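Local coordinates for YghZ aldo-keto reductase (Escherichia coli, PDB 3N6Q), which probably reduces aldehydes or ketones with a nicotinamide cofactor, as an aldo-keto reductase built on a TIM barrel, at residues 7-12 / 89-94; 43-48 / 74-79; 151-156 / 163-168; 271-276 / 325-330. All coordinates share one frame; numbering follows the deposited sequence. Where two conformers were deposited one is given.

Contact 1. Residues 7-12 / 89-94; sequences PERYGQ and RDELII
Glu91 OE1 sits at the edge of two flat groups, close to the plane of both the Tyr10 ring and the Arg9 guanidinium. Arg9 CG, set between its backbone N and carbonyl carbon (chi1 65°), covers one ring face, 3.6 Å above the centre. Guanidinium and carboxylate are nearly coplanar (21° apart), and Arg9 NH2 gives an almost straight, 2.8 Å salt-bridge hydrogen bond to the syn lone pair of Glu91 OE1. Tyr10 OH donates to the anti lone pair of Glu91 OE1 at 2.6 Å, so one oxygen is gripped from two sides. A water donates to both Tyr10 OH and Glu91 O. With an alanine at Glu91, Arg9 NH2 and Tyr10 OH are likely to lose the acceptor they share. Phe53 of helix 42-54 packs on all three residues, and Trp103 of the second subunit on Glu91. The cluster ties the N-terminal loop to the segment entering strand 93-98, at the N-terminal end of the strands of a TIM barrel.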
loop_
_atom_site.group_PDB
_atom_site.type_symbol
_atom_site.label_atom_id
_atom_site.label_comp_id
_atom_site.label_asym_id
_atom_site.label_seq_id
_atom_site.Cartn_x
_atom_site.Cartn_y
_atom_site.Cartn_z
ATOM N N PRO B 7 -10.243 -38.060 1.846
ATOM C CA PRO B 7 -8.819 -37.968 2.154
ATOM C C PRO B 7 -7.956 -38.297 0.961
ATOM O O PRO B 7 -6.824 -37.864 0.927
ATOM C CB PRO B 7 -8.590 -39.027 3.268
ATOM C CG PRO B 7 -9.929 -39.522 3.632
ATOM C CD PRO B 7 -10.981 -38.992 2.732
ATOM N N GLU B 8 -8.538 -38.951 -0.044
ATOM C CA GLU B 8 -7.837 -39.378 -1.252
ATOM C C GLU B 8 -8.043 -38.404 -2.427
ATOM O O GLU B 8 -7.602 -38.682 -3.557
ATOM C CB GLU B 8 -8.357 -40.777 -1.674
ATOM C CG GLU B 8 -8.062 -41.905 -0.635
ATOM C CD GLU B 8 -6.617 -41.864 -0.158
ATOM O OE1 GLU B 8 -5.716 -41.772 -1.019
ATOM O OE2 GLU B 8 -6.370 -41.861 1.078
ATOM N N ARG B 9 -8.571 -37.206 -2.134
ATOM C CA ARG B 9 -8.942 -36.255 -3.207
ATOM C C ARG B 9 -7.823 -35.850 -4.144
ATOM O O ARG B 9 -8.115 -35.448 -5.283
ATOM C CB ARG B 9 -9.643 -34.983 -2.601
ATOM C CG ARG B 9 -8.749 -34.112 -1.678
ATOM C CD ARG B 9 -9.640 -33.134 -0.894
ATOM N NE ARG B 9 -8.870 -32.357 0.069
ATOM C CZ ARG B 9 -8.573 -32.757 1.300
ATOM N NH1 ARG B 9 -8.908 -33.985 1.706
ATOM N NH2 ARG B 9 -7.877 -31.961 2.096
ATOM N N TYR B 10 -6.586 -35.796 -3.663
ATOM C CA TYR B 10 -5.469 -35.360 -4.502
ATOM C C TYR B 10 -4.777 -36.514 -5.259
ATOM O O TYR B 10 -3.760 -36.295 -5.933
ATOM C CB TYR B 10 -4.443 -34.573 -3.673
ATOM C CG TYR B 10 -5.077 -33.337 -3.047
ATOM C CD1 TYR B 10 -5.704 -32.406 -3.857
ATOM C CD2 TYR B 10 -5.105 -33.155 -1.665
ATOM C CE1 TYR B 10 -6.315 -31.237 -3.311
ATOM C CE2 TYR B 10 -5.772 -32.005 -1.093
ATOM C CZ TYR B 10 -6.358 -31.071 -1.948
ATOM O OH TYR B 10 -6.966 -29.918 -1.433
ATOM N N GLY B 11 -5.350 -37.707 -5.175
ATOM C CA GLY B 11 -4.621 -38.914 -5.568
ATOM C C GLY B 11 -4.696 -39.211 -7.051
ATOM O O GLY B 11 -3.796 -39.855 -7.582
ATOM N N GLN B 12 -5.783 -38.818 -7.708
ATOM C CA GLN B 12 -5.985 -39.162 -9.112
ATOM C C GLN B 12 -6.139 -37.978 -10.085
ATOM O O GLN B 12 -5.868 -38.124 -11.296
ATOM C CB GLN B 12 -7.222 -40.046 -9.262
ATOM C CG GLN B 12 -6.965 -41.444 -8.675
ATOM C CD GLN B 12 -8.158 -42.327 -8.740
ATOM O OE1 GLN B 12 -9.247 -41.975 -8.253
ATOM N NE2 GLN B 12 -7.970 -43.515 -9.314
ATOM N N ARG B 89 -10.324 -23.268 2.742
ATOM C CA ARG B 89 -10.187 -22.159 1.783
ATOM C C ARG B 89 -8.815 -22.088 1.133
ATOM O O ARG B 89 -8.692 -21.695 -0.061
ATOM C CB ARG B 89 -10.565 -20.799 2.415
ATOM C CG ARG B 89 -10.739 -19.715 1.377
ATOM C CD ARG B 89 -9.460 -18.884 1.245
ATOM N NE ARG B 89 -9.555 -17.827 0.215
ATOM C CZ ARG B 89 -9.351 -17.990 -1.100
ATOM N NH1 ARG B 89 -9.153 -19.228 -1.638
ATOM N NH2 ARG B 89 -9.404 -16.917 -1.922
ATOM N N ASP B 90 -7.759 -22.375 1.900
ATOM C CA ASP B 90 -6.402 -22.229 1.374
ATOM C C ASP B 90 -5.990 -23.391 0.431
ATOM O O ASP B 90 -4.893 -23.348 -0.146
ATOM C CB ASP B 90 -5.366 -22.039 2.512
ATOM C CG ASP B 90 -5.614 -20.709 3.306
ATOM O OD1 ASP B 90 -6.332 -19.796 2.774
ATOM O OD2 ASP B 90 -4.988 -20.526 4.360
ATOM N N GLU B 91 -6.883 -24.340 0.267
ATOM C CA GLU B 91 -6.746 -25.401 -0.738
ATOM C C GLU B 91 -7.519 -25.080 -2.032
ATOM O O GLU B 91 -7.598 -25.945 -2.919
ATOM C CB GLU B 91 -7.252 -26.721 -0.129
ATOM C CG GLU B 91 -6.232 -27.234 0.890
ATOM C CD GLU B 91 -6.729 -28.411 1.690
ATOM O OE1 GLU B 91 -7.107 -29.437 1.108
ATOM O OE2 GLU B 91 -6.681 -28.325 2.927
ATOM N N LEU B 92 -8.247 -23.944 -2.059
ATOM C CA LEU B 92 -9.123 -23.606 -3.186
ATOM C C LEU B 92 -8.567 -22.439 -3.988
ATOM O O LEU B 92 -7.952 -21.513 -3.409
ATOM C CB LEU B 92 -10.538 -23.165 -2.705
ATOM C CG LEU B 92 -11.267 -24.209 -1.854
ATOM C CD1 LEU B 92 -12.700 -23.635 -1.565
ATOM C CD2 LEU B 92 -11.366 -25.557 -2.627
ATOM N N ILE B 93 -8.797 -22.454 -5.298
ATOM C CA ILE B 93 -8.530 -21.271 -6.156
ATOM C C ILE B 93 -9.858 -20.731 -6.631
ATOM O O ILE B 93 -10.635 -21.415 -7.283
ATOM C CB ILE B 93 -7.654 -21.640 -7.403
ATOM C CG1 ILE B 93 -6.381 -22.336 -6.971
ATOM C CG2 ILE B 93 -7.423 -20.381 -8.335
ATOM C CD1 ILE B 93 -5.440 -21.409 -6.082
ATOM N N ILE B 94 -10.209 -19.570 -6.082
ATOM C CA ILE B 94 -11.517 -19.001 -6.334
ATOM C C ILE B 94 -11.310 -17.813 -7.273
ATOM O O ILE B 94 -10.514 -16.920 -6.988
ATOM C CB ILE B 94 -12.176 -18.519 -4.994
ATOM C CG1 ILE B 94 -12.444 -19.732 -4.074
ATOM C CG2 ILE B 94 -13.465 -17.705 -5.357
ATOM C CD1 ILE B 94 -12.761 -19.372 -2.616
HETATM O O HOH W 1 -5.732 -27.870 -2.825
#

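Contact 2. Residues 43-48 / 74-79; sequences ESQRAI and EENFGR
The Gln45 amide lies across the Asn76 side chain, from CB to ND2, the two side chains crossing at about a right angle with their amide planes 65° apart. Gln45 is extended beyond CG (chi2 -178°), which carries its amide over to Asn76. Gln45 OE1 comes up against Asn76 CB at 3.1 Å, a close approach to a methylene rather than to a donor. On the nitrogen side, Gln45 NE2 and Asn76 ND2 lie 3.3 Å apart; both are donors and cannot bond each other. Each turns to a backbone carbonyl instead: Gln45 NE2 to Asn40 O, Asn76 ND2 to Phe36 O. These bonds hold both side chains to the loop leading into helix 42-54, while Gln45 OE1 is buried with no partner in the model. The contact thus joins two neighbouring helices of the outer layer of the TIM barrel, 42-54 and 72-84, linked in sequence through strand 59-61. Replacing Gln45 by an alanine would probably leave Asn40 O without this donor and open a gap beside Asn76 CB. Farther out, Leu80 packs on Gln45 and Leu42 on Asn76. The residue after Gln45, Arg46, grips Glu43 side-on, NE and NH2 reaching Glu43 OE2 from the same face of the carboxylate, with Arg46 NH2 at 3.1 Å. Arg46 NH1 makes salt bridges with Glu83 and Asp84 of helix 72-84, adding a second, charged link between the helices.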
loop_
_atom_site.group_PDB
_atom_site.type_symbol
_atom_site.label_atom_id
_atom_site.label_comp_id
_atom_site.label_asym_id
_atom_site.label_seq_id
_atom_site.Cartn_x
_atom_site.Cartn_y
_atom_site.Cartn_z
ATOM N N GLU B 43 -29.322 -27.282 -1.607
ATOM C CA GLU B 43 -28.865 -28.670 -1.410
ATOM C C GLU B 43 -28.227 -29.256 -2.660
ATOM O O GLU B 43 -27.251 -30.000 -2.543
ATOM C CB GLU B 43 -29.976 -29.610 -0.909
ATOM C CG GLU B 43 -30.214 -29.437 0.616
ATOM C CD GLU B 43 -28.918 -29.493 1.463
ATOM O OE1 GLU B 43 -28.195 -30.499 1.417
ATOM O OE2 GLU B 43 -28.630 -28.539 2.219
ATOM N N SER B 44 -28.775 -28.921 -3.830
ATOM C CA SER B 44 -28.190 -29.367 -5.114
ATOM C C SER B 44 -26.825 -28.769 -5.324
ATOM O O SER B 44 -25.885 -29.454 -5.748
ATOM C CB SER B 44 -29.082 -28.943 -6.279
ATOM O OG SER B 44 -30.374 -29.522 -6.124
ATOM N N GLN B 45 -26.717 -27.457 -5.090
ATOM C CA GLN B 45 -25.406 -26.786 -5.125
ATOM C C GLN B 45 -24.379 -27.432 -4.178
ATOM O O GLN B 45 -23.204 -27.597 -4.506
ATOM C CB GLN B 45 -25.601 -25.289 -4.805
ATOM C CG GLN B 45 -26.625 -24.568 -5.664
ATOM C CD GLN B 45 -26.679 -23.094 -5.268
ATOM O OE1 GLN B 45 -25.666 -22.538 -4.827
ATOM N NE2 GLN B 45 -27.830 -22.474 -5.398
ATOM N N ARG B 46 -24.800 -27.771 -2.957
ATOM C CA ARG B 46 -23.879 -28.258 -1.970
ATOM C C ARG B 46 -23.277 -29.580 -2.441
ATOM O O ARG B 46 -22.088 -29.826 -2.242
ATOM C CB ARG B 46 -24.623 -28.529 -0.620
ATOM C CG ARG B 46 -23.681 -29.133 0.412
ATOM C CD ARG B 46 -24.447 -29.571 1.698
ATOM N NE ARG B 46 -25.477 -28.607 2.060
ATOM C CZ ARG B 46 -25.251 -27.503 2.752
ATOM N NH1 ARG B 46 -24.006 -27.191 3.142
ATOM N NH2 ARG B 46 -26.292 -26.719 3.051
ATOM N N ALA B 47 -24.112 -30.417 -3.023
ATOM C CA ALA B 47 -23.678 -31.764 -3.475
ATOM C C ALA B 47 -22.630 -31.645 -4.592
ATOM O O ALA B 47 -21.600 -32.408 -4.592
ATOM C CB ALA B 47 -24.857 -32.546 -3.955
ATOM N N ILE B 48 -22.888 -30.721 -5.527
ATOM C CA ILE B 48 -21.921 -30.371 -6.575
ATOM C C ILE B 48 -20.564 -29.910 -6.038
ATOM O O ILE B 48 -19.504 -30.428 -6.476
ATOM C CB ILE B 48 -22.487 -29.413 -7.658
ATOM C CG1 ILE B 48 -23.786 -29.967 -8.319
ATOM C CG2 ILE B 48 -21.343 -29.093 -8.681
ATOM C CD1 ILE B 48 -24.716 -28.932 -8.974
ATOM N N GLU B 74 -22.294 -15.983 -6.437
ATOM C CA GLU B 74 -21.306 -15.613 -5.441
ATOM C C GLU B 74 -21.853 -15.741 -4.002
ATOM O O GLU B 74 -21.114 -16.152 -3.114
ATOM C CB GLU B 74 -20.923 -14.145 -5.671
ATOM C CG GLU B 74 -19.808 -14.095 -6.820
ATOM C CD GLU B 74 -19.456 -12.677 -7.167
ATOM O OE1 GLU B 74 -20.274 -11.770 -6.793
ATOM O OE2 GLU B 74 -18.380 -12.448 -7.793
ATOM N N GLU B 75 -23.051 -15.194 -3.776
ATOM C CA GLU B 75 -23.657 -15.309 -2.400
ATOM C C GLU B 75 -23.815 -16.768 -1.932
ATOM O O GLU B 75 -23.480 -17.117 -0.790
ATOM C CB GLU B 75 -25.052 -14.686 -2.396
ATOM C CG GLU B 75 -25.034 -13.234 -2.608
ATOM C CD GLU B 75 -26.441 -12.595 -2.586
ATOM O OE1 GLU B 75 -27.462 -13.289 -2.679
ATOM O OE2 GLU B 75 -26.505 -11.348 -2.503
ATOM N N ASN B 76 -24.298 -17.613 -2.833
ATOM C CA ASN B 76 -24.569 -19.030 -2.505
ATOM C C ASN B 76 -23.282 -19.748 -2.284
ATOM O O ASN B 76 -23.090 -20.479 -1.291
ATOM C CB ASN B 76 -25.382 -19.693 -3.621
ATOM C CG ASN B 76 -26.838 -19.341 -3.569
ATOM O OD1 ASN B 76 -27.376 -19.065 -2.478
ATOM N ND2 ASN B 76 -27.486 -19.301 -4.712
ATOM N N PHE B 77 -22.332 -19.510 -3.192
ATOM C CA PHE B 77 -20.995 -19.997 -2.935
ATOM C C PHE B 77 -20.432 -19.519 -1.610
ATOM O O PHE B 77 -19.795 -20.290 -0.857
ATOM C CB PHE B 77 -20.037 -19.590 -4.092
ATOM C CG PHE B 77 -18.646 -20.132 -3.952
ATOM C CD1 PHE B 77 -18.363 -21.466 -4.292
ATOM C CD2 PHE B 77 -17.590 -19.276 -3.657
ATOM C CE1 PHE B 77 -17.064 -21.963 -4.263
ATOM C CE2 PHE B 77 -16.281 -19.760 -3.627
ATOM C CZ PHE B 77 -16.024 -21.118 -3.923
ATOM N N GLY B 78 -20.570 -18.230 -1.319
ATOM C CA GLY B 78 -20.056 -17.768 -0.010
ATOM C C GLY B 78 -20.684 -18.512 1.180
ATOM O O GLY B 78 -20.016 -18.804 2.158
ATOM N N ARG B 79 -21.958 -18.789 1.097
ATOM C CA ARG B 79 -22.642 -19.498 2.207
ATOM C C ARG B 79 -22.080 -20.902 2.347
ATOM O O ARG B 79 -21.845 -21.410 3.468
ATOM C CB ARG B 79 -24.104 -19.627 1.857
ATOM C CG ARG B 79 -24.874 -18.308 1.882
ATOM C CD ARG B 79 -26.372 -18.576 1.669
ATOM N NE ARG B 79 -26.967 -19.282 2.822
ATOM C CZ ARG B 79 -28.215 -19.762 2.861
ATOM N NH1 ARG B 79 -29.039 -19.611 1.820
ATOM N NH2 ARG B 79 -28.649 -20.392 3.950
#

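Contact 3. Residues 151-156 / 163-168; sequences SALAHA and LYVGIS
This is apolar helix-on-strand packing within a beta-alpha-beta unit of the TIM barrel: helix 146-158 returns the chain from strand 132-137 to strand 162-168, and the contact presses the helix onto the second of these parallel strands. Leu153 and Val165 carry it, their CA atoms 6.5 Å apart, and both side chains leave the backbone toward the other segment. Val165 CG1 does the touching. With chi1 at -72° this methyl lies beside the backbone N and anti to the carbonyl carbon, and it reaches Leu153 CB at 3.9 Å. The same Val165 CG1 lies 3.7 Å from Leu153 O, so the methyl meets helix backbone as well as side chain. On the leucine, CB makes the closest side-chain approach to the valine. Leu153 is further covered by Met178 and Leu182 of helix 172-183 and by Phe135 of strand 132-137, and Leu182 also touches Val165. The strand continues through Gly166, which has no side chain to add on either face. Before Val165, Tyr164 sends its hydroxyl to the second subunit, where it is hydrogen-bonded to Glu148 and to the backbone N of Lys114. Over the strand, Leu153 CD1 stands 4.3 Å from the carbonyl oxygen Gly166 O.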
loop_
_atom_site.group_PDB
_atom_site.type_symbol
_atom_site.label_atom_id
_atom_site.label_comp_id
_atom_site.label_asym_id
_atom_site.label_seq_id
_atom_site.Cartn_x
_atom_site.Cartn_y
_atom_site.Cartn_z
ATOM N N SER B 151 -4.505 -0.929 -14.822
ATOM C CA SER B 151 -4.208 -0.256 -13.553
ATOM C C SER B 151 -5.177 -0.729 -12.490
ATOM O O SER B 151 -4.796 -0.935 -11.331
ATOM C CB SER B 151 -4.371 1.280 -13.643
ATOM O OG SER B 151 -4.025 1.867 -12.380
ATOM N N ALA B 152 -6.428 -0.875 -12.899
ATOM C CA ALA B 152 -7.456 -1.430 -11.947
ATOM C C ALA B 152 -7.070 -2.851 -11.462
ATOM O O ALA B 152 -7.112 -3.161 -10.264
ATOM C CB ALA B 152 -8.845 -1.437 -12.581
ATOM N N LEU B 153 -6.791 -3.741 -12.399
ATOM C CA LEU B 153 -6.287 -5.064 -12.020
ATOM C C LEU B 153 -5.051 -4.941 -11.119
ATOM O O LEU B 153 -4.968 -5.681 -10.115
ATOM C CB LEU B 153 -5.944 -5.902 -13.285
ATOM C CG LEU B 153 -7.127 -6.140 -14.186
ATOM C CD1 LEU B 153 -6.596 -6.911 -15.487
ATOM C CD2 LEU B 153 -8.217 -6.960 -13.480
ATOM N N ALA B 154 -4.105 -4.036 -11.434
ATOM C CA ALA B 154 -2.909 -3.891 -10.607
ATOM C C ALA B 154 -3.242 -3.458 -9.184
ATOM O O ALA B 154 -2.641 -3.926 -8.236
ATOM C CB ALA B 154 -1.898 -2.940 -11.216
ATOM N N HIS B 155 -4.184 -2.525 -9.071
ATOM C CA HIS B 155 -4.624 -2.092 -7.764
ATOM C C HIS B 155 -5.251 -3.243 -6.959
ATOM O O HIS B 155 -5.016 -3.359 -5.750
ATOM C CB HIS B 155 -5.610 -0.925 -7.919
ATOM C CG HIS B 155 -5.999 -0.313 -6.605
ATOM N ND1 HIS B 155 -5.194 0.611 -5.957
ATOM C CD2 HIS B 155 -7.000 -0.607 -5.752
ATOM C CE1 HIS B 155 -5.753 0.930 -4.804
ATOM N NE2 HIS B 155 -6.872 0.239 -4.677
ATOM N N ALA B 156 -6.009 -4.122 -7.625
ATOM C CA ALA B 156 -6.605 -5.283 -6.932
ATOM C C ALA B 156 -5.496 -6.124 -6.326
ATOM O O ALA B 156 -5.574 -6.631 -5.192
ATOM C CB ALA B 156 -7.453 -6.138 -7.950
ATOM N N LEU B 163 -4.952 -12.344 -5.622
ATOM C CA LEU B 163 -3.549 -12.835 -5.638
ATOM C C LEU B 163 -2.966 -12.707 -7.061
ATOM O O LEU B 163 -1.814 -12.311 -7.219
ATOM C CB LEU B 163 -3.488 -14.279 -5.202
ATOM C CG LEU B 163 -3.896 -14.591 -3.736
ATOM C CD1 LEU B 163 -3.611 -16.054 -3.345
ATOM C CD2 LEU B 163 -3.167 -13.637 -2.782
ATOM N N TYR B 164 -3.789 -12.979 -8.073
ATOM C CA TYR B 164 -3.377 -12.997 -9.488
ATOM C C TYR B 164 -4.484 -12.389 -10.348
ATOM O O TYR B 164 -5.642 -12.253 -9.903
ATOM C CB TYR B 164 -3.200 -14.448 -10.025
ATOM C CG TYR B 164 -2.221 -15.329 -9.266
ATOM C CD1 TYR B 164 -0.859 -15.362 -9.637
ATOM C CD2 TYR B 164 -2.664 -16.178 -8.246
ATOM C CE1 TYR B 164 0.029 -16.266 -9.011
ATOM C CE2 TYR B 164 -1.778 -17.043 -7.574
ATOM C CZ TYR B 164 -0.442 -17.104 -8.013
ATOM O OH TYR B 164 0.430 -17.966 -7.424
ATOM N N VAL B 165 -4.145 -12.023 -11.580
ATOM C CA VAL B 165 -5.167 -11.466 -12.440
ATOM C C VAL B 165 -5.254 -12.205 -13.783
ATOM O O VAL B 165 -4.274 -12.767 -14.233
ATOM C CB VAL B 165 -4.974 -9.929 -12.645
ATOM C CG1 VAL B 165 -5.352 -9.202 -11.330
ATOM C CG2 VAL B 165 -3.581 -9.591 -13.094
ATOM N N GLY B 166 -6.421 -12.152 -14.398
ATOM C CA GLY B 166 -6.752 -12.913 -15.636
ATOM C C GLY B 166 -7.514 -11.989 -16.595
ATOM O O GLY B 166 -8.030 -10.922 -16.201
ATOM N N ILE B 167 -7.562 -12.365 -17.860
ATOM C CA ILE B 167 -8.486 -11.766 -18.782
ATOM C C ILE B 167 -9.302 -12.812 -19.489
ATOM O O ILE B 167 -8.898 -13.991 -19.600
ATOM C CB ILE B 167 -7.789 -10.828 -19.806
ATOM C CG1 ILE B 167 -6.743 -11.629 -20.629
ATOM C CG2 ILE B 167 -7.015 -9.727 -19.088
ATOM C CD1 ILE B 167 -5.955 -10.663 -21.663
ATOM N N SER B 168 -10.419 -12.382 -20.033
ATOM C CA SER B 168 -11.324 -13.290 -20.755
ATOM C C SER B 168 -11.802 -12.677 -22.058
ATOM O O SER B 168 -12.207 -11.537 -22.099
ATOM C CB SER B 168 -12.536 -13.703 -19.865
ATOM O OG SER B 168 -13.326 -14.673 -20.537
#

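Contact 4. Residues 271-276 / 325-330; sequences NEMAQQ and LAQIDQ
Met273 spans the groove between helices 261-276 and 322-334, two helices on the outside of the TIM barrel; between segments 271-276 and 325-330 the nearest CA atoms, of Met273 and Ile328, are 8.1 Å apart. Most of the gap is bridged by the one thioether. On the tight side, Met273 CE lies against Ile328 CG1 at 3.5 Å, and Met273 SD follows at 3.7 Å from the same Ile328 CG1. The chain of Met273 is extended as far as SD and then bends (chi3 64°), which lets methyl and sulfur both touch this one carbon. Ile328 is buried, with Trp288 of helix 281-289 and the loop residues Leu198 and Phe320 packing on it, so the methionine completes an apolar patch. The other side is looser. Met273 and Gln327 are both partly exposed there, and no other subunit of the assembly covers the pair. Gln327 was deposited in two conformers; in one of them its amide oxygen OE1 also lies near the methyl, a placement that stays doubtful. The base of the side chain gives the plainer contact at this outer margin: Met273 CE stands 3.9 Å from Gln327 CB.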
loop_
_atom_site.group_PDB
_atom_site.type_symbol
_atom_site.label_atom_id
_atom_site.label_comp_id
_atom_site.label_asym_id
_atom_site.label_seq_id
_atom_site.Cartn_x
_atom_site.Cartn_y
_atom_site.Cartn_z
ATOM N N ASN B 271 -19.689 -39.088 -32.217
ATOM C CA ASN B 271 -20.028 -39.897 -31.039
ATOM C C ASN B 271 -19.570 -41.349 -31.256
ATOM O O ASN B 271 -19.138 -42.043 -30.293
ATOM C CB ASN B 271 -21.554 -39.877 -30.807
ATOM C CG ASN B 271 -21.956 -40.623 -29.558
ATOM O OD1 ASN B 271 -21.399 -40.398 -28.483
ATOM N ND2 ASN B 271 -22.894 -41.569 -29.702
ATOM N N GLU B 272 -19.707 -41.807 -32.513
ATOM C CA GLU B 272 -19.161 -43.123 -32.879
ATOM C C GLU B 272 -17.647 -43.222 -32.678
ATOM O O GLU B 272 -17.164 -44.256 -32.133
ATOM C CB GLU B 272 -19.618 -43.576 -34.267
ATOM C CG GLU B 272 -21.076 -43.883 -34.277
ATOM C CD GLU B 272 -21.630 -44.264 -35.667
ATOM O OE1 GLU B 272 -20.883 -44.260 -36.669
ATOM O OE2 GLU B 272 -22.842 -44.491 -35.735
ATOM N N MET B 273 -16.912 -42.172 -33.067
ATOM C CA MET B 273 -15.473 -42.113 -32.793
ATOM C C MET B 273 -15.229 -42.209 -31.322
ATOM O O MET B 273 -14.288 -42.899 -30.895
ATOM C CB MET B 273 -14.772 -40.869 -33.359
ATOM C CG MET B 273 -14.743 -40.742 -34.918
ATOM S SD MET B 273 -13.735 -39.338 -35.462
ATOM C CE MET B 273 -12.072 -39.839 -34.888
ATOM N N ALA B 274 -15.972 -41.417 -30.537
ATOM C CA ALA B 274 -15.756 -41.445 -29.085
ATOM C C ALA B 274 -15.954 -42.891 -28.548
ATOM O O ALA B 274 -15.153 -43.398 -27.741
ATOM C CB ALA B 274 -16.731 -40.456 -28.383
ATOM N N GLN B 275 -17.021 -43.544 -28.994
ATOM C CA GLN B 275 -17.322 -44.893 -28.484
ATOM C C GLN B 275 -16.217 -45.880 -28.787
ATOM O O GLN B 275 -15.943 -46.777 -27.976
ATOM C CB GLN B 275 -18.634 -45.427 -29.073
ATOM C CG GLN B 275 -19.851 -44.786 -28.457
ATOM C CD GLN B 275 -21.137 -45.096 -29.213
ATOM O OE1 GLN B 275 -21.123 -45.618 -30.347
ATOM N NE2 GLN B 275 -22.265 -44.717 -28.606
ATOM N N GLN B 276 -15.583 -45.710 -29.948
ATOM C CA GLN B 276 -14.455 -46.559 -30.379
ATOM C C GLN B 276 -13.269 -46.356 -29.444
ATOM O O GLN B 276 -12.446 -47.249 -29.274
ATOM C CB GLN B 276 -14.004 -46.182 -31.784
ATOM C CG GLN B 276 -15.026 -46.434 -32.895
ATOM C CD GLN B 276 -15.324 -47.908 -33.083
ATOM O OE1 GLN B 276 -14.454 -48.767 -32.842
ATOM N NE2 GLN B 276 -16.569 -48.217 -33.484
ATOM N N LEU B 325 -7.196 -37.343 -35.250
ATOM C CA LEU B 325 -7.338 -35.882 -35.285
ATOM C C LEU B 325 -7.852 -35.343 -36.642
ATOM O O LEU B 325 -8.706 -34.430 -36.690
ATOM C CB LEU B 325 -6.036 -35.185 -34.853
ATOM C CG LEU B 325 -5.639 -35.433 -33.388
ATOM C CD1 LEU B 325 -4.272 -34.753 -33.158
ATOM C CD2 LEU B 325 -6.797 -34.771 -32.450
ATOM N N ALA B 326 -7.314 -35.904 -37.742
ATOM C CA ALA B 326 -7.680 -35.511 -39.062
ATOM C C ALA B 326 -9.118 -35.941 -39.338
ATOM O O ALA B 326 -9.889 -35.200 -39.952
ATOM C CB ALA B 326 -6.717 -36.184 -40.107
ATOM N N GLN B 327 -9.508 -37.097 -38.833
ATOM C CA GLN B 327 -10.861 -37.640 -39.016
ATOM C C GLN B 327 -11.907 -36.766 -38.252
ATOM O O GLN B 327 -13.013 -36.476 -38.743
ATOM C CB GLN B 327 -10.911 -39.091 -38.514
ATOM C CG GLN B 327 -10.346 -40.170 -39.481
ATOM C CD GLN B 327 -10.274 -41.597 -38.906
ATOM O OE1 GLN B 327 -10.053 -41.810 -37.700
ATOM N NE2 GLN B 327 -10.396 -42.586 -39.796
ATOM N N ILE B 328 -11.544 -36.398 -37.041
ATOM C CA ILE B 328 -12.389 -35.479 -36.240
ATOM C C ILE B 328 -12.610 -34.176 -37.028
ATOM O O ILE B 328 -13.752 -33.768 -37.260
ATOM C CB ILE B 328 -11.714 -35.189 -34.880
ATOM C CG1 ILE B 328 -11.880 -36.433 -33.987
ATOM C CG2 ILE B 328 -12.343 -33.824 -34.209
ATOM C CD1 ILE B 328 -11.010 -36.421 -32.692
ATOM N N ASP B 329 -11.537 -33.561 -37.517
ATOM C CA ASP B 329 -11.693 -32.325 -38.298
ATOM C C ASP B 329 -12.520 -32.511 -39.556
ATOM O O ASP B 329 -13.315 -31.645 -39.947
ATOM C CB ASP B 329 -10.347 -31.718 -38.671
ATOM C CG ASP B 329 -9.623 -31.127 -37.473
ATOM O OD1 ASP B 329 -10.191 -31.144 -36.348
ATOM O OD2 ASP B 329 -8.464 -30.707 -37.655
ATOM N N GLN B 330 -12.283 -33.605 -40.258
ATOM C CA GLN B 330 -13.093 -33.859 -41.423
ATOM C C GLN B 330 -14.613 -33.957 -41.140
ATOM O O GLN B 330 -15.419 -33.444 -41.936
ATOM C CB GLN B 330 -12.570 -35.106 -42.162
ATOM C CG GLN B 330 -13.274 -35.368 -43.508
ATOM C CD GLN B 330 -12.771 -34.425 -44.570
ATOM O OE1 GLN B 330 -11.555 -34.333 -44.806
ATOM N NE2 GLN B 330 -13.682 -33.652 -45.161
#

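Overall arrangement
From the N terminus, the loop at 7-12 meets the start of strand 93-98 in contact 1, closing a long loop that holds the whole of contact 2, between helices 42-54 and 72-84. The two touch where Phe77 CE2 packs on Ile94 CD1 at 3.7 Å. Contact 3 comes next in series, a short closure of helix 146-158 on strand 162-168, in the same sheet that contact 1 reaches; both also face the second subunit. Contact 4 closes last, joining helix 261-276 to helix 322-334 on the other side of the chain's centre from contact 3, their centres about 39 Å apart. None of the four cross along the chain.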